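Local coordinates for extracellular endo-alpha-(1->5)-L-arabinanase 1 (Bacillus subtilis, PDB 1UV4), which cleaves internal alpha-(1->5)-L-arabinofuranosyl linkages of linear arabinan and branched sugar beet arabinan, helping to break down the plant cell wall, at residues A[34-39]-A[50-56]; A[11-15]-A[26-31]. All blocks are in the same frame, centred on the assembly; numbering follows the deposited sequence.

Contact 1 (A[34-39]-A[50-56]); sequences ERGLRV and VQKSIFT
Leu37 and Ile54 face each other as an antiparallel hydrogen-bonded pair in the hairpin of strands 37-42 and 49-54, at the outer side of one blade of the five-bladed β-propeller. Leu37 N donates to Ile54 O at 2.9 Å and Ile54 N to Leu37 O. Their apolar side chains lie on one face of the sheet with that of Val39, whose side chain crosses that of Ile54 at about a right angle, CG2 touching CD1 at 3.8 Å; branched aliphatics suit this face because it packs on Leu87 of the next blade. Next to this pair, Gly36 CA comes within 3.2 Å of Ile54 O in a CA-H...O contact; a CB here would run into the carbonyl oxygens of Ile54 and Phe55, and the backbone angles (89°/-152°) likewise suit glycine. Beside it, Leu37 CD1 touches Phe55 CE2 at 3.9 Å, the two side chains running the same way. Ser53 OG, short and polar, joins two waters, one shared with Glu34 OE1 and Arg35 O, the other with Val39 N and Gln51 O. The Arg35 chain is extended from CG to NE and passes the carbonyls of Phe55 and Thr56: CB lies 3.7 Å from Phe55 O, CG passes Thr56 O more loosely, and CD meets Thr56 O at 3.3 Å. At its tip, NH1 gives a hydrogen bond to a water at the guanidinium edge, which in turn donates to Thr56 O.

Contact 2 (A[11-15]-A[26-31]); sequences LLHDP and ALGTGL
His13 O accepts the backbone N-H of Thr29 at 3.0 Å, with an N-H...O angle of 153°, and this bond ties the irregular segment 11-15 to Thr29 of the neighbouring strand 23-29. A water beside it accepts from His13 N and donates to Thr29 O, so a second link runs between the same two residues. Further on, Pro15 CA makes a CA-H...O contact of 3.2 Å with Leu27 O.

Among the side chains, Leu12 carries the apolar contact. Its CG stands anti to the backbone N (chi1 -160°), and the two methyls divide the work: CD1 rests on Gly28 CA at 3.7 Å, a position where the bare backbone of glycine allows a leucine to come this near, and CD2 meets Ala26 CB at 3.8 Å. Leu279 of strand 276-283 packs on both Leu12 and Ala26. Leu11 and Leu31 touch methyl to methyl, CD2 against CD2 at 3.8 Å.

The polar side is built on Asp14, the probable proton acceptor of the hydrolysis. Thr29 OG1 donates at 2.7 Å to Asp14 OD2, which receives it on its anti lone pair, away from OD1, while the same hydroxyl oxygen accepts from Ala75 N. Asp14 OD1 lies 3.6 Å above the His13 ring, over its centre, and Asp14 N is hydrogen-bonded to ND1 of His267. Threonine thus works as a second-shell residue: with its hydroxyl itself directed by a backbone N-H, it restricts rotation of the carboxylate, which is consistent with holding a catalytic group in one orientation.

In the fold
Contact 1 lies within one four-stranded blade; contact 2 joins strand 23-29 of that blade to the 11-15 loop, which also meets strand 276-283 of another sheet. Their centres lie 9 Å apart. Arg38 joins them. Its carbonyl O probably accepts from Gly28 N at 2.9 Å, continuing the sheet, while NE is probably hydrogen-bonded to Leu11 O at 2.8 Å and NH2 forms a salt bridge with Glu10. The catalytic centre lies on the side of contact 2: the Asp14 side chain is about 4 Å from that of Glu185, the probable proton donor, and about 5 Å from both the Asp133 side chain and a bound calcium ion. Contact 1 stands back, its Leu37 side chain about 10 Å from calcium.

Contact 1 (A[34-39]-A[50-56])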
ATOM      1  N   GLU A  34      -9.642  16.510   5.696  1.00 14.46           N
ATOM      2  CA  GLU A  34      -9.653  16.038   7.081  1.00 15.00           C
ATOM      3  C   GLU A  34      -8.301  15.556   7.528  1.00 14.87           C
ATOM      4  O   GLU A  34      -7.373  15.257   6.719  1.00 16.26           O
ATOM      5  CB  GLU A  34     -10.683  14.918   7.291  1.00 15.08           C
ATOM      6  CG  GLU A  34     -12.113  15.385   7.054  1.00 17.45           C
ATOM      7  CD  GLU A  34     -13.206  14.327   7.232  1.00 22.11           C
ATOM      8  OE1 GLU A  34     -12.932  13.153   7.554  1.00 24.07           O
ATOM      9  OE2 GLU A  34     -14.382  14.713   7.041  1.00 25.11           O
ATOM     10  N   ARG A  35      -8.221  15.400   8.839  1.00 14.50           N
ATOM     11  CA  ARG A  35      -7.036  14.857   9.477  1.00 13.62           C
ATOM     12  C   ARG A  35      -7.074  13.367   9.524  1.00 14.23           C
ATOM     13  O   ARG A  35      -8.139  12.788   9.710  1.00 15.25           O
ATOM     14  CB  ARG A  35      -6.913  15.391  10.922  1.00 15.01           C
ATOM     15  CG  ARG A  35      -6.743  16.907  10.993  1.00 16.78           C
ATOM     16  CD  ARG A  35      -6.469  17.392  12.419  1.00 19.36           C
ATOM     17  NE  ARG A  35      -6.459  18.857  12.539  1.00 23.88           N
ATOM     18  CZ  ARG A  35      -7.480  19.601  12.989  1.00 23.67           C
ATOM     19  NH1 ARG A  35      -8.597  19.046  13.453  1.00 24.12           N
ATOM     20  NH2 ARG A  35      -7.376  20.933  13.021  1.00 28.59           N
ATOM     21  N   GLY A  36      -5.910  12.741   9.399  1.00 13.89           N
ATOM     22  CA  GLY A  36      -5.764  11.338   9.702  1.00 14.22           C
ATOM     23  C   GLY A  36      -6.007  10.354   8.584  1.00 12.99           C
ATOM     24  O   GLY A  36      -5.758  10.653   7.402  1.00 13.59           O
ATOM     25  N   LEU A  37      -6.439   9.166   8.994  1.00 12.91           N
ATOM     26  CA  LEU A  37      -6.628   8.004   8.139  1.00 14.03           C
ATOM     27  C   LEU A  37      -8.098   7.626   8.131  1.00 13.86           C
ATOM     28  O   LEU A  37      -8.756   7.588   9.184  1.00 13.63           O
ATOM     29  CB  LEU A  37      -5.839   6.808   8.624  1.00 14.91           C
ATOM     30  CG  LEU A  37      -4.352   7.020   8.573  1.00 14.84           C
ATOM     31  CD1 LEU A  37      -3.645   5.965   9.441  1.00 13.95           C
ATOM     32  CD2 LEU A  37      -3.872   7.001   7.153  1.00 15.37           C
ATOM     33  N   ARG A  38      -8.602   7.293   6.940  1.00 13.24           N
ATOM     34  CA  ARG A  38      -9.993   6.898   6.713  1.00 12.93           C
ATOM     35  C   ARG A  38     -10.222   5.453   7.083  1.00 13.64           C
ATOM     36  O   ARG A  38      -9.406   4.561   6.743  1.00 13.88           O
ATOM     37  CB  ARG A  38     -10.309   7.104   5.264  1.00 12.58           C
ATOM     38  CG  ARG A  38     -11.751   6.811   4.837  1.00 13.07           C
ATOM     39  CD  ARG A  38     -12.143   7.530   3.605  1.00 12.17           C
ATOM     40  NE  ARG A  38     -13.389   7.162   2.930  1.00 12.53           N
ATOM     41  CZ  ARG A  38     -14.559   7.720   3.152  1.00 14.66           C
ATOM     42  NH1 ARG A  38     -14.719   8.621   4.108  1.00 15.57           N
ATOM     43  NH2 ARG A  38     -15.579   7.376   2.389  1.00 12.75           N
ATOM     44  N   VAL A  39     -11.324   5.224   7.810  1.00 13.21           N
ATOM     45  CA  VAL A  39     -11.686   3.878   8.300  1.00 13.39           C
ATOM     46  C   VAL A  39     -13.136   3.563   7.912  1.00 12.63           C
ATOM     47  O   VAL A  39     -14.050   4.331   8.215  1.00 12.98           O
ATOM     48  CB  VAL A  39     -11.569   3.767   9.843  1.00 14.28           C
ATOM     49  CG1 VAL A  39     -11.948   2.366  10.290  1.00 13.39           C
ATOM     50  CG2 VAL A  39     -10.131   4.141  10.312  1.00 16.20           C
ATOM     51  N   VAL A  50     -18.680   4.648   7.298  1.00 11.53           N
ATOM     52  CA  VAL A  50     -17.497   5.426   7.635  1.00 12.33           C
ATOM     53  C   VAL A  50     -17.409   5.517   9.161  1.00 12.48           C
ATOM     54  O   VAL A  50     -18.342   5.937   9.814  1.00 14.40           O
ATOM     55  CB  VAL A  50     -17.611   6.853   7.063  1.00 12.66           C
ATOM     56  CG1 VAL A  50     -16.387   7.689   7.483  1.00 13.07           C
ATOM     57  CG2 VAL A  50     -17.737   6.801   5.556  1.00 12.95           C
ATOM     58  N   GLN A  51     -16.278   5.126   9.699  1.00 12.24           N
ATOM     59  CA  GLN A  51     -16.017   5.182  11.138  1.00 12.19           C
ATOM     60  C   GLN A  51     -15.212   6.424  11.479  1.00 13.13           C
ATOM     61  O   GLN A  51     -14.668   7.095  10.594  1.00 12.47           O
ATOM     62  CB  GLN A  51     -15.194   3.955  11.529  1.00 12.11           C
ATOM     63  CG  GLN A  51     -15.796   2.611  11.092  1.00 13.18           C
ATOM     64  CD  GLN A  51     -17.206   2.408  11.632  1.00 15.45           C
ATOM     65  OE1 GLN A  51     -18.183   2.491  10.871  1.00 18.34           O
ATOM     66  NE2 GLN A  51     -17.321   2.134  12.923  1.00 16.75           N
ATOM     67  N   LYS A  52     -15.097   6.723  12.772  1.00 13.85           N
ATOM     68  CA  LYS A  52     -14.159   7.743  13.219  1.00 14.09           C
ATOM     69  C   LYS A  52     -12.775   7.439  12.685  1.00 13.41           C
ATOM     70  O   LYS A  52     -12.292   6.339  12.764  1.00 14.93           O
ATOM     71  CB  LYS A  52     -14.110   7.906  14.737  1.00 14.26           C
ATOM     72  CG  LYS A  52     -13.450   9.260  15.151  1.00 16.85           C
ATOM     73  CD  LYS A  52     -13.733   9.651  16.586  1.00 17.62           C
ATOM     74  CE  LYS A  52     -13.141  11.005  16.933  1.00 18.44           C
ATOM     75  NZ  LYS A  52     -13.429  11.316  18.366  1.00 17.81           N
ATOM     76  N   SER A  53     -12.127   8.454  12.170  1.00 13.51           N
ATOM     77  CA  SER A  53     -10.794   8.307  11.606  1.00 13.02           C
ATOM     78  C   SER A  53      -9.772   8.044  12.692  1.00 13.36           C
ATOM     79  O   SER A  53     -10.010   8.344  13.848  1.00 14.96           O
ATOM     80  CB  SER A  53     -10.396   9.580  10.859  1.00 12.71           C
ATOM     81  OG  SER A  53     -11.227   9.770   9.724  1.00 14.84           O
ATOM     82  N   ILE A  54      -8.637   7.495  12.296  1.00 12.45           N
ATOM     83  CA  ILE A  54      -7.450   7.337  13.110  1.00 12.67           C
ATOM     84  C   ILE A  54      -6.643   8.626  12.949  1.00 12.18           C
ATOM     85  O   ILE A  54      -6.571   9.141  11.865  1.00 13.89           O
ATOM     86  CB  ILE A  54      -6.682   6.060  12.705  1.00 13.65           C
ATOM     87  CG1 ILE A  54      -7.556   4.826  13.025  1.00 15.61           C
ATOM     88  CG2 ILE A  54      -5.379   5.990  13.475  1.00 14.75           C
ATOM     89  CD1 ILE A  54      -7.058   3.544  12.447  1.00 17.12           C
ATOM     90  N   PHE A  55      -6.049   9.131  14.042  1.00 13.00           N
ATOM     91  CA  PHE A  55      -5.283  10.373  14.026  1.00 12.81           C
ATOM     92  C   PHE A  55      -6.202  11.565  13.694  1.00 12.73           C
ATOM     93  O   PHE A  55      -5.804  12.475  12.977  1.00 12.69           O
ATOM     94  CB  PHE A  55      -4.070  10.341  13.112  1.00 13.79           C
ATOM     95  CG  PHE A  55      -3.123   9.170  13.360  1.00 13.79           C
ATOM     96  CD1 PHE A  55      -2.774   8.778  14.638  1.00 14.80           C
ATOM     97  CD2 PHE A  55      -2.598   8.458  12.296  1.00 13.78           C
ATOM     98  CE1 PHE A  55      -1.930   7.701  14.840  1.00 14.93           C
ATOM     99  CE2 PHE A  55      -1.774   7.385  12.517  1.00 13.34           C
ATOM    100  CZ  PHE A  55      -1.426   7.016  13.774  1.00 14.85           C
ATOM    101  N   THR A  56      -7.397  11.610  14.288  1.00 12.74           N
ATOM    102  CA  THR A  56      -8.163  12.863  14.251  1.00 13.05           C
ATOM    103  C   THR A  56      -7.354  13.975  14.934  1.00 12.52           C
ATOM    104  O   THR A  56      -7.545  15.142  14.627  1.00 12.15           O
ATOM    105  CB  THR A  56      -9.552  12.722  14.924  1.00 13.15           C
ATOM    106  OG1 THR A  56      -9.447  12.185  16.250  1.00 16.33           O
ATOM    107  CG2 THR A  56     -10.418  11.783  14.104  1.00 14.08           C
TER
HETATM  108  O   HOH W   1     -10.824  11.952   8.370  0.50 24.84           O
HETATM  109  O   HOH W   2      -9.647  16.250  13.436  1.00 28.98           O
HETATM  110  O   HOH W   3     -12.811   7.661   8.647  1.00 17.48           O

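Contact 2 (A[11-15]-A[26-31])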
ATOM      1  N   LEU A  11     -16.307   6.132  -0.984  1.00 13.04           N
ATOM      2  CA  LEU A  11     -15.023   6.506  -1.521  1.00 13.58           C
ATOM      3  C   LEU A  11     -13.915   5.834  -0.695  1.00 12.21           C
ATOM      4  O   LEU A  11     -13.976   5.793   0.528  1.00 11.96           O
ATOM      5  CB  LEU A  11     -14.865   8.038  -1.385  1.00 13.75           C
ATOM      6  CG  LEU A  11     -13.594   8.755  -1.844  1.00 15.61           C
ATOM      7  CD1 LEU A  11     -13.893  10.197  -2.142  1.00 13.47           C
ATOM      8  CD2 LEU A  11     -12.420   8.644  -0.879  1.00 15.04           C
ATOM      9  N   LEU A  12     -12.893   5.291  -1.350  1.00 11.13           N
ATOM     10  CA  LEU A  12     -11.689   4.894  -0.648  1.00 11.77           C
ATOM     11  C   LEU A  12     -10.520   4.907  -1.608  1.00 10.86           C
ATOM     12  O   LEU A  12     -10.664   4.480  -2.716  1.00 11.34           O
ATOM     13  CB  LEU A  12     -11.803   3.482   0.011  1.00 11.34           C
ATOM     14  CG  LEU A  12     -10.807   3.224   1.118  1.00 12.34           C
ATOM     15  CD1 LEU A  12     -10.916   4.154   2.303  1.00 13.03           C
ATOM     16  CD2 LEU A  12     -11.010   1.758   1.578  1.00 13.63           C
ATOM     17  N   HIS A  13      -9.384   5.410  -1.136  1.00 11.43           N
ATOM     18  CA  HIS A  13      -8.173   5.506  -1.944  1.00 11.40           C
ATOM     19  C   HIS A  13      -7.017   4.887  -1.154  1.00 11.89           C
ATOM     20  O   HIS A  13      -6.889   5.071   0.046  1.00 12.45           O
ATOM     21  CB  HIS A  13      -7.878   7.024  -2.190  1.00 12.00           C
ATOM     22  CG  HIS A  13      -6.851   7.298  -3.245  1.00 15.37           C
ATOM     23  ND1 HIS A  13      -5.879   8.254  -3.070  1.00 21.77           N
ATOM     24  CD2 HIS A  13      -6.644   6.768  -4.470  1.00 22.00           C
ATOM     25  CE1 HIS A  13      -5.110   8.290  -4.144  1.00 22.25           C
ATOM     26  NE2 HIS A  13      -5.545   7.394  -5.005  1.00 23.30           N
ATOM     27  N   ASP A  14      -6.176   4.150  -1.852  1.00 12.01           N
ATOM     28  CA  ASP A  14      -4.976   3.487  -1.250  1.00 12.54           C
ATOM     29  C   ASP A  14      -5.383   2.519  -0.153  1.00 12.33           C
ATOM     30  O   ASP A  14      -4.924   2.641   0.980  1.00 12.95           O
ATOM     31  CB  ASP A  14      -3.934   4.478  -0.750  1.00 13.17           C
ATOM     32  CG  ASP A  14      -3.646   5.598  -1.735  1.00 16.48           C
ATOM     33  OD1 ASP A  14      -3.380   5.313  -2.928  1.00 17.03           O
ATOM     34  OD2 ASP A  14      -3.643   6.831  -1.416  1.00 18.34           O
ATOM     35  N   PRO A  15      -6.263   1.561  -0.447  1.00 11.96           N
ATOM     36  CA  PRO A  15      -6.859   0.719   0.617  1.00 11.69           C
ATOM     37  C   PRO A  15      -5.966  -0.413   1.174  1.00 12.64           C
ATOM     38  O   PRO A  15      -5.086  -0.941   0.500  1.00 14.98           O
ATOM     39  CB  PRO A  15      -8.043   0.092  -0.094  1.00 12.91           C
ATOM     40  CG  PRO A  15      -7.524  -0.050  -1.510  1.00 12.15           C
ATOM     41  CD  PRO A  15      -6.788   1.209  -1.780  1.00 11.02           C
ATOM     42  N   ALA A  26     -11.740  -1.660   6.359  1.00 12.18           N
ATOM     43  CA  ALA A  26     -10.939  -1.155   5.253  1.00 12.61           C
ATOM     44  C   ALA A  26     -10.411   0.210   5.648  1.00 14.33           C
ATOM     45  O   ALA A  26     -11.164   1.081   6.100  1.00 15.37           O
ATOM     46  CB  ALA A  26     -11.735  -1.076   3.957  1.00 13.85           C
ATOM     47  N   LEU A  27      -9.108   0.406   5.528  1.00 14.15           N
ATOM     48  CA  LEU A  27      -8.518   1.690   5.856  1.00 13.64           C
ATOM     49  C   LEU A  27      -7.947   2.284   4.593  1.00 12.63           C
ATOM     50  O   LEU A  27      -7.552   1.547   3.670  1.00 13.77           O
ATOM     51  CB  LEU A  27      -7.411   1.556   6.889  1.00 14.72           C
ATOM     52  CG  LEU A  27      -7.850   0.975   8.225  1.00 18.25           C
ATOM     53  CD1 LEU A  27      -7.975  -0.495   8.155  1.00 23.15           C
ATOM     54  CD2 LEU A  27      -6.834   1.330   9.351  1.00 19.96           C
ATOM     55  N   GLY A  28      -7.914   3.620   4.500  1.00 12.70           N
ATOM     56  CA  GLY A  28      -7.384   4.279   3.315  1.00 12.45           C
ATOM     57  C   GLY A  28      -6.816   5.625   3.698  1.00 12.79           C
ATOM     58  O   GLY A  28      -6.835   6.051   4.832  1.00 12.46           O
ATOM     59  N   THR A  29      -6.279   6.289   2.688  1.00 12.87           N
ATOM     60  CA  THR A  29      -5.846   7.668   2.836  1.00 13.06           C
ATOM     61  C   THR A  29      -6.978   8.512   3.383  1.00 12.71           C
ATOM     62  O   THR A  29      -8.115   8.380   2.945  1.00 12.81           O
ATOM     63  CB  THR A  29      -5.386   8.180   1.496  1.00 14.15           C
ATOM     64  OG1 THR A  29      -4.222   7.418   1.111  1.00 13.48           O
ATOM     65  CG2 THR A  29      -4.993   9.640   1.475  1.00 13.60           C
ATOM     66  N   GLY A  30      -6.663   9.367   4.340  1.00 12.30           N
ATOM     67  CA  GLY A  30      -7.651  10.305   4.823  1.00 12.67           C
ATOM     68  C   GLY A  30      -8.193  11.194   3.704  1.00 12.41           C
ATOM     69  O   GLY A  30      -7.513  11.501   2.689  1.00 12.45           O
ATOM     70  N   LEU A  31      -9.445  11.610   3.853  1.00 13.41           N
ATOM     71  CA  LEU A  31      -9.989  12.672   3.014  1.00 13.35           C
ATOM     72  C   LEU A  31      -9.115  13.891   3.063  1.00 13.17           C
ATOM     73  O   LEU A  31      -8.574  14.228   4.123  1.00 12.23           O
ATOM     74  CB  LEU A  31     -11.421  13.012   3.376  1.00 14.34           C
ATOM     75  CG  LEU A  31     -12.448  11.880   3.392  1.00 14.63           C
ATOM     76  CD1 LEU A  31     -13.798  12.410   3.742  1.00 18.21           C
ATOM     77  CD2 LEU A  31     -12.474  11.092   2.045  1.00 17.27           C
TER
HETATM   78  O   HOH W   4      -9.551   7.381   0.915  1.00 19.09           O